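Local coordinates for protein virulence factor (Pectobacterium carotovorum, PDB 2W3Y) that acts as a virulence factor toward Drosophila, carries a covalently attached palmitoyl chain and binds to lipid vesicles, at residues K203-A206 with T207-A210; T119-G122 with V123-A126. All blocks are in the same frame, centred on the assembly; numbering follows the deposited sequence.

Interaction 1: K203-A206 with T207-A210; sequences KKIA and TSCA. With PLM (palmitic acid), chain C.
S208 folds back on I205, and the carbonyl oxygen of I205 takes two bonds from that one residue. The hydroxyl OG of S208 comes in at 2.9 Å from I205 O, tilted only 20° from the carbonyl plane, while S208 N, 3.2 Å from I205 O, approaches from well above that plane. The hydroxyl gets there because OG sits between the backbone N and the carbonyl carbon (chi1 76°). One residue back, T207 N bonds to K204 O, and T207 OG1 adds a weak bond to the same oxygen. The close-packed side faces the lipid: C209 is joined through SG to C1 of the palmitoyl group, a thioester whose O2 receives a weak bond from C209 N at 3.2 Å. Further along the acyl chain, I205 CG2 lies 4.1 Å from its C6, and I205 also packs on L217 and F219 of strand 214-228. A206, likewise buried, rests on S156 of helix 142-159; T207 is exposed yet still touches S156. The solvent side belongs to K204, whose side-chain end leads away from the turn. The whole is a 3-10 turn running into the loop that carries the S-palmitoylated cysteine, C209.

Interaction 2: T119-G122 with V123-A126; sequences TVKG and VEVA
E124 reaches back over K121 and closes a short bond: its carboxylate oxygen OE1 accepts K121 N at 2.6 Å, with the N-H pointing at the oxygen at 156°. OE1 uses the anti lone pair, the one turned away from OE2. The carboxylate arrives there on an extended chain, CG lying anti to the carbonyl carbon (chi1 -52°) and the next torsion near 180°. The side chain of E124 passes slantwise across the aliphatic part of K121, with K121 CG 3.1 Å from E124 OE1, and V120 CB touches the same oxygen at 3.4 Å. The ammonium group stays apart, with K121 NZ 5.0 Å from E124 OE2.

Around this first shell the backbone fixes the turn. E124 N returns a bond to K121 O at 2.9 Å, so the two residues are linked in both directions. The next bond, from V125 N to G122 O, carries the chain into helix 125-134, and a water bridges G122 O and A126 N. V120 CG2 meets V125 CG2 at 4.2 Å. Further out, V120 pairs with V215 of strand 214-228, and the pairing runs on just past the strand end through G122 and Q213, while A126 packs on helix 142-159.

The turn's E124 N to K121 O bond is thus answered by the E124 carboxylate just before helix 125-134. The N-H donated by K121 and the nearby ammonium group would probably both favour the ionised carboxylate; any pull between the two charges is probably a longer-range attraction, without a salt bridge.

Following the chain, interaction 2 comes first: residues 119-126 lead from the end of strand 109-121 into helix 125-134. The chain then runs through helix 142-159 and the antiparallel strands 166-179 and 185-198 before interaction 1 forms a local turn in the loop leading to strand 214-228. The two contacts therefore follow in series, neither nesting nor crossing, and each closes only a short turn. They nevertheless meet in space, their centres about 9 Å apart, where C209 O packs against V123 CG1 at 3.4 Å. Strand 214-228 and helix 142-159 touch both, and V125 approaches the palmitoyl chain borne by C209.

Interaction 1: K203-A206 with T207-A210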
ATOM      1  N   LYS A 203      -6.437 -18.152  10.316  1.00 29.68           N
ATOM      2  CA  LYS A 203      -5.821 -17.257  11.314  1.00 30.15           C
ATOM      3  C   LYS A 203      -4.441 -17.703  11.784  1.00 30.82           C
ATOM      4  O   LYS A 203      -3.584 -16.861  12.063  1.00 30.91           O
ATOM      5  CB  LYS A 203      -6.768 -16.964  12.490  1.00 29.67           C
ATOM      6  CG  LYS A 203      -7.950 -16.119  12.047  1.00 28.59           C
ATOM      7  CD  LYS A 203      -8.995 -15.937  13.117  1.00 28.28           C
ATOM      8  CE  LYS A 203     -10.214 -15.220  12.554  1.00 29.13           C
ATOM      9  NZ  LYS A 203     -11.206 -14.934  13.652  1.00 28.20           N
ATOM     10  N   LYS A 204      -4.244 -19.025  11.834  1.00 31.69           N
ATOM     11  CA  LYS A 204      -2.949 -19.683  12.093  1.00 32.62           C
ATOM     12  C   LYS A 204      -1.753 -19.132  11.303  1.00 32.31           C
ATOM     13  O   LYS A 204      -0.621 -19.177  11.787  1.00 32.22           O
ATOM     14  CB  LYS A 204      -3.070 -21.182  11.785  1.00 33.12           C
ATOM     15  CG  LYS A 204      -2.987 -22.127  12.990  1.00 37.04           C
ATOM     16  CD  LYS A 204      -4.164 -21.970  13.971  1.00 41.94           C
ATOM     17  CE  LYS A 204      -4.884 -23.304  14.258  1.00 43.32           C
ATOM     18  NZ  LYS A 204      -5.825 -23.689  13.148  1.00 44.56           N
ATOM     19  N   ILE A 205      -2.007 -18.632  10.091  1.00 32.11           N
ATOM     20  CA  ILE A 205      -0.950 -18.118   9.202  1.00 31.95           C
ATOM     21  C   ILE A 205      -0.120 -16.993   9.841  1.00 32.01           C
ATOM     22  O   ILE A 205       1.104 -16.910   9.623  1.00 31.56           O
ATOM     23  CB  ILE A 205      -1.529 -17.672   7.832  1.00 31.96           C
ATOM     24  CG1 ILE A 205      -2.072 -18.884   7.072  1.00 32.56           C
ATOM     25  CG2 ILE A 205      -0.471 -16.916   6.978  1.00 31.89           C
ATOM     26  CD1 ILE A 205      -2.980 -18.529   5.899  1.00 33.09           C
ATOM     27  N   ALA A 206      -0.783 -16.154  10.643  1.00 31.82           N
ATOM     28  CA  ALA A 206      -0.148 -14.999  11.310  1.00 32.14           C
ATOM     29  C   ALA A 206       0.970 -15.338  12.310  1.00 32.09           C
ATOM     30  O   ALA A 206       1.755 -14.466  12.700  1.00 31.94           O
ATOM     31  CB  ALA A 206      -1.217 -14.106  11.971  1.00 31.89           C
ATOM     32  N   THR A 207       1.057 -16.600  12.716  1.00 32.60           N
ATOM     33  CA  THR A 207       2.159 -17.053  13.583  1.00 32.26           C
ATOM     34  C   THR A 207       2.998 -18.197  12.996  1.00 32.07           C
ATOM     35  O   THR A 207       3.571 -18.995  13.735  1.00 31.80           O
ATOM     36  CB  THR A 207       1.632 -17.482  14.963  1.00 32.16           C
ATOM     37  OG1 THR A 207       0.590 -18.450  14.789  1.00 33.05           O
ATOM     38  CG2 THR A 207       1.110 -16.265  15.749  1.00 32.80           C
ATOM     39  N   SER A 208       3.084 -18.266  11.670  1.00 31.93           N
ATOM     40  CA  SER A 208       3.725 -19.393  10.998  1.00 31.80           C
ATOM     41  C   SER A 208       5.019 -19.011  10.268  1.00 31.66           C
ATOM     42  O   SER A 208       5.589 -19.842   9.561  1.00 30.18           O
ATOM     43  CB  SER A 208       2.758 -19.992   9.984  1.00 31.38           C
ATOM     44  OG  SER A 208       2.689 -19.152   8.842  1.00 33.43           O
ATOM     45  N   CYS A 209       5.456 -17.760  10.419  1.00 32.18           N
ATOM     46  CA  CYS A 209       6.587 -17.239   9.635  1.00 33.55           C
ATOM     47  C   CYS A 209       7.948 -17.856  10.000  1.00 33.84           C
ATOM     48  O   CYS A 209       8.928 -17.682   9.264  1.00 33.80           O
ATOM     49  CB  CYS A 209       6.663 -15.714   9.739  1.00 33.62           C
ATOM     50  SG  CYS A 209       5.376 -14.785   8.826  1.00 36.59           S
ATOM     51  N   ALA A 210       8.011 -18.559  11.130  1.00 34.64           N
ATOM     52  CA  ALA A 210       9.261 -19.208  11.567  1.00 35.32           C
ATOM     53  C   ALA A 210       9.295 -20.701  11.229  1.00 35.61           C
ATOM     54  O   ALA A 210      10.339 -21.352  11.347  1.00 35.57           O
ATOM     55  CB  ALA A 210       9.495 -18.981  13.061  1.00 35.34           C
TER
HETATM   56  C1  PLM C1278       4.242 -14.114   9.771  1.00 40.12           C
HETATM   57  O2  PLM C1278       4.304 -14.773  10.843  1.00 38.78           O
HETATM   58  C2  PLM C1278       2.924 -14.003   9.013  1.00 40.54           C
HETATM   59  C3  PLM C1278       2.298 -12.612   9.074  1.00 40.99           C
HETATM   60  C4  PLM C1278       0.957 -12.524   8.343  1.00 41.08           C
HETATM   61  C5  PLM C1278       1.112 -12.439   6.824  1.00 41.48           C
HETATM   62  C6  PLM C1278      -0.120 -12.950   6.078  1.00 41.63           C
HETATM   63  C7  PLM C1278      -0.126 -12.473   4.627  1.00 42.45           C
HETATM   64  C8  PLM C1278      -0.882 -13.414   3.683  1.00 42.31           C
HETATM   65  C9  PLM C1278      -2.194 -12.760   3.252  1.00 43.95           C
HETATM   66  CA  PLM C1278      -2.245 -12.373   1.778  1.00 43.76           C
HETATM   67  CB  PLM C1278      -2.292 -10.860   1.597  1.00 43.42           C
HETATM   68  CC  PLM C1278      -1.743 -10.477   0.231  1.00 42.37           C
HETATM   69  CD  PLM C1278      -0.863  -9.237   0.296  1.00 42.06           C
HETATM   70  CE  PLM C1278      -1.434  -8.148  -0.598  1.00 41.91           C
HETATM   71  CF  PLM C1278      -0.393  -7.086  -0.925  1.00 41.75           C

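Interaction 2: T119-G122 with V123-A126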
ATOM      1  N   THR A 119       1.072 -22.776  -2.130  1.00 37.39           N
ATOM      2  CA  THR A 119       1.461 -23.487  -0.919  1.00 37.16           C
ATOM      3  C   THR A 119       2.978 -23.390  -0.790  1.00 36.63           C
ATOM      4  O   THR A 119       3.715 -23.835  -1.672  1.00 36.47           O
ATOM      5  CB  THR A 119       0.982 -24.965  -0.928  1.00 37.35           C
ATOM      6  OG1 THR A 119      -0.450 -25.011  -1.020  1.00 37.75           O
ATOM      7  CG2 THR A 119       1.403 -25.666   0.350  1.00 37.35           C
ATOM      8  N   VAL A 120       3.423 -22.775   0.304  1.00 36.21           N
ATOM      9  CA  VAL A 120       4.836 -22.495   0.577  1.00 35.54           C
ATOM     10  C   VAL A 120       5.134 -22.791   2.054  1.00 35.60           C
ATOM     11  O   VAL A 120       4.203 -22.940   2.853  1.00 35.51           O
ATOM     12  CB  VAL A 120       5.187 -21.006   0.280  1.00 35.78           C
ATOM     13  CG1 VAL A 120       5.130 -20.699  -1.228  1.00 34.35           C
ATOM     14  CG2 VAL A 120       4.277 -20.048   1.068  1.00 34.91           C
ATOM     15  N   LYS A 121       6.418 -22.875   2.414  1.00 34.97           N
ATOM     16  CA  LYS A 121       6.833 -22.931   3.824  1.00 34.95           C
ATOM     17  C   LYS A 121       6.546 -21.587   4.485  1.00 33.93           C
ATOM     18  O   LYS A 121       6.593 -20.539   3.830  1.00 33.63           O
ATOM     19  CB  LYS A 121       8.335 -23.203   3.982  1.00 34.67           C
ATOM     20  CG  LYS A 121       8.930 -24.278   3.073  1.00 36.15           C
ATOM     21  CD  LYS A 121      10.431 -24.414   3.356  1.00 37.15           C
ATOM     22  CE  LYS A 121      11.204 -24.906   2.131  1.00 40.24           C
ATOM     23  NZ  LYS A 121      11.018 -26.366   1.902  1.00 42.46           N
ATOM     24  N   GLY A 122       6.261 -21.633   5.784  1.00 32.62           N
ATOM     25  CA  GLY A 122       6.100 -20.438   6.594  1.00 31.74           C
ATOM     26  C   GLY A 122       7.203 -19.410   6.397  1.00 30.68           C
ATOM     27  O   GLY A 122       6.923 -18.217   6.331  1.00 29.70           O
ATOM     28  N   VAL A 123       8.449 -19.871   6.276  1.00 29.68           N
ATOM     29  CA  VAL A 123       9.595 -18.968   6.135  1.00 29.10           C
ATOM     30  C   VAL A 123       9.689 -18.325   4.743  1.00 28.54           C
ATOM     31  O   VAL A 123      10.517 -17.444   4.530  1.00 28.21           O
ATOM     32  CB  VAL A 123      10.964 -19.672   6.464  1.00 29.09           C
ATOM     33  CG1 VAL A 123      11.077 -19.988   7.950  1.00 28.89           C
ATOM     34  CG2 VAL A 123      11.144 -20.917   5.611  1.00 28.37           C
ATOM     35  N   GLU A 124       8.856 -18.787   3.816  1.00 27.92           N
ATOM     36  CA  GLU A 124       8.747 -18.221   2.476  1.00 28.79           C
ATOM     37  C   GLU A 124       7.515 -17.299   2.338  1.00 27.03           C
ATOM     38  O   GLU A 124       7.346 -16.674   1.297  1.00 27.14           O
ATOM     39  CB  GLU A 124       8.645 -19.331   1.408  1.00 28.71           C
ATOM     40  CG  GLU A 124       9.731 -20.432   1.440  1.00 31.92           C
ATOM     41  CD  GLU A 124       9.380 -21.647   0.544  1.00 32.23           C
ATOM     42  OE1 GLU A 124       8.307 -22.279   0.721  1.00 35.68           O
ATOM     43  OE2 GLU A 124      10.189 -21.980  -0.347  1.00 38.65           O
ATOM     44  N   VAL A 125       6.662 -17.228   3.364  1.00 25.23           N
ATOM     45  CA  VAL A 125       5.426 -16.423   3.284  1.00 23.97           C
ATOM     46  C   VAL A 125       5.697 -14.935   3.008  1.00 23.61           C
ATOM     47  O   VAL A 125       5.028 -14.327   2.172  1.00 23.12           O
ATOM     48  CB  VAL A 125       4.556 -16.537   4.569  1.00 24.38           C
ATOM     49  CG1 VAL A 125       3.441 -15.492   4.570  1.00 22.54           C
ATOM     50  CG2 VAL A 125       3.967 -17.925   4.703  1.00 23.33           C
ATOM     51  N   ALA A 126       6.678 -14.361   3.702  1.00 22.63           N
ATOM     52  CA  ALA A 126       7.023 -12.953   3.501  1.00 23.38           C
ATOM     53  C   ALA A 126       7.426 -12.661   2.057  1.00 23.41           C
ATOM     54  O   ALA A 126       7.003 -11.650   1.481  1.00 23.36           O
ATOM     55  CB  ALA A 126       8.134 -12.507   4.487  1.00 22.83           C
TER
HETATM   56  O   HOH W   1       8.007 -15.732   6.094  1.00 27.35           O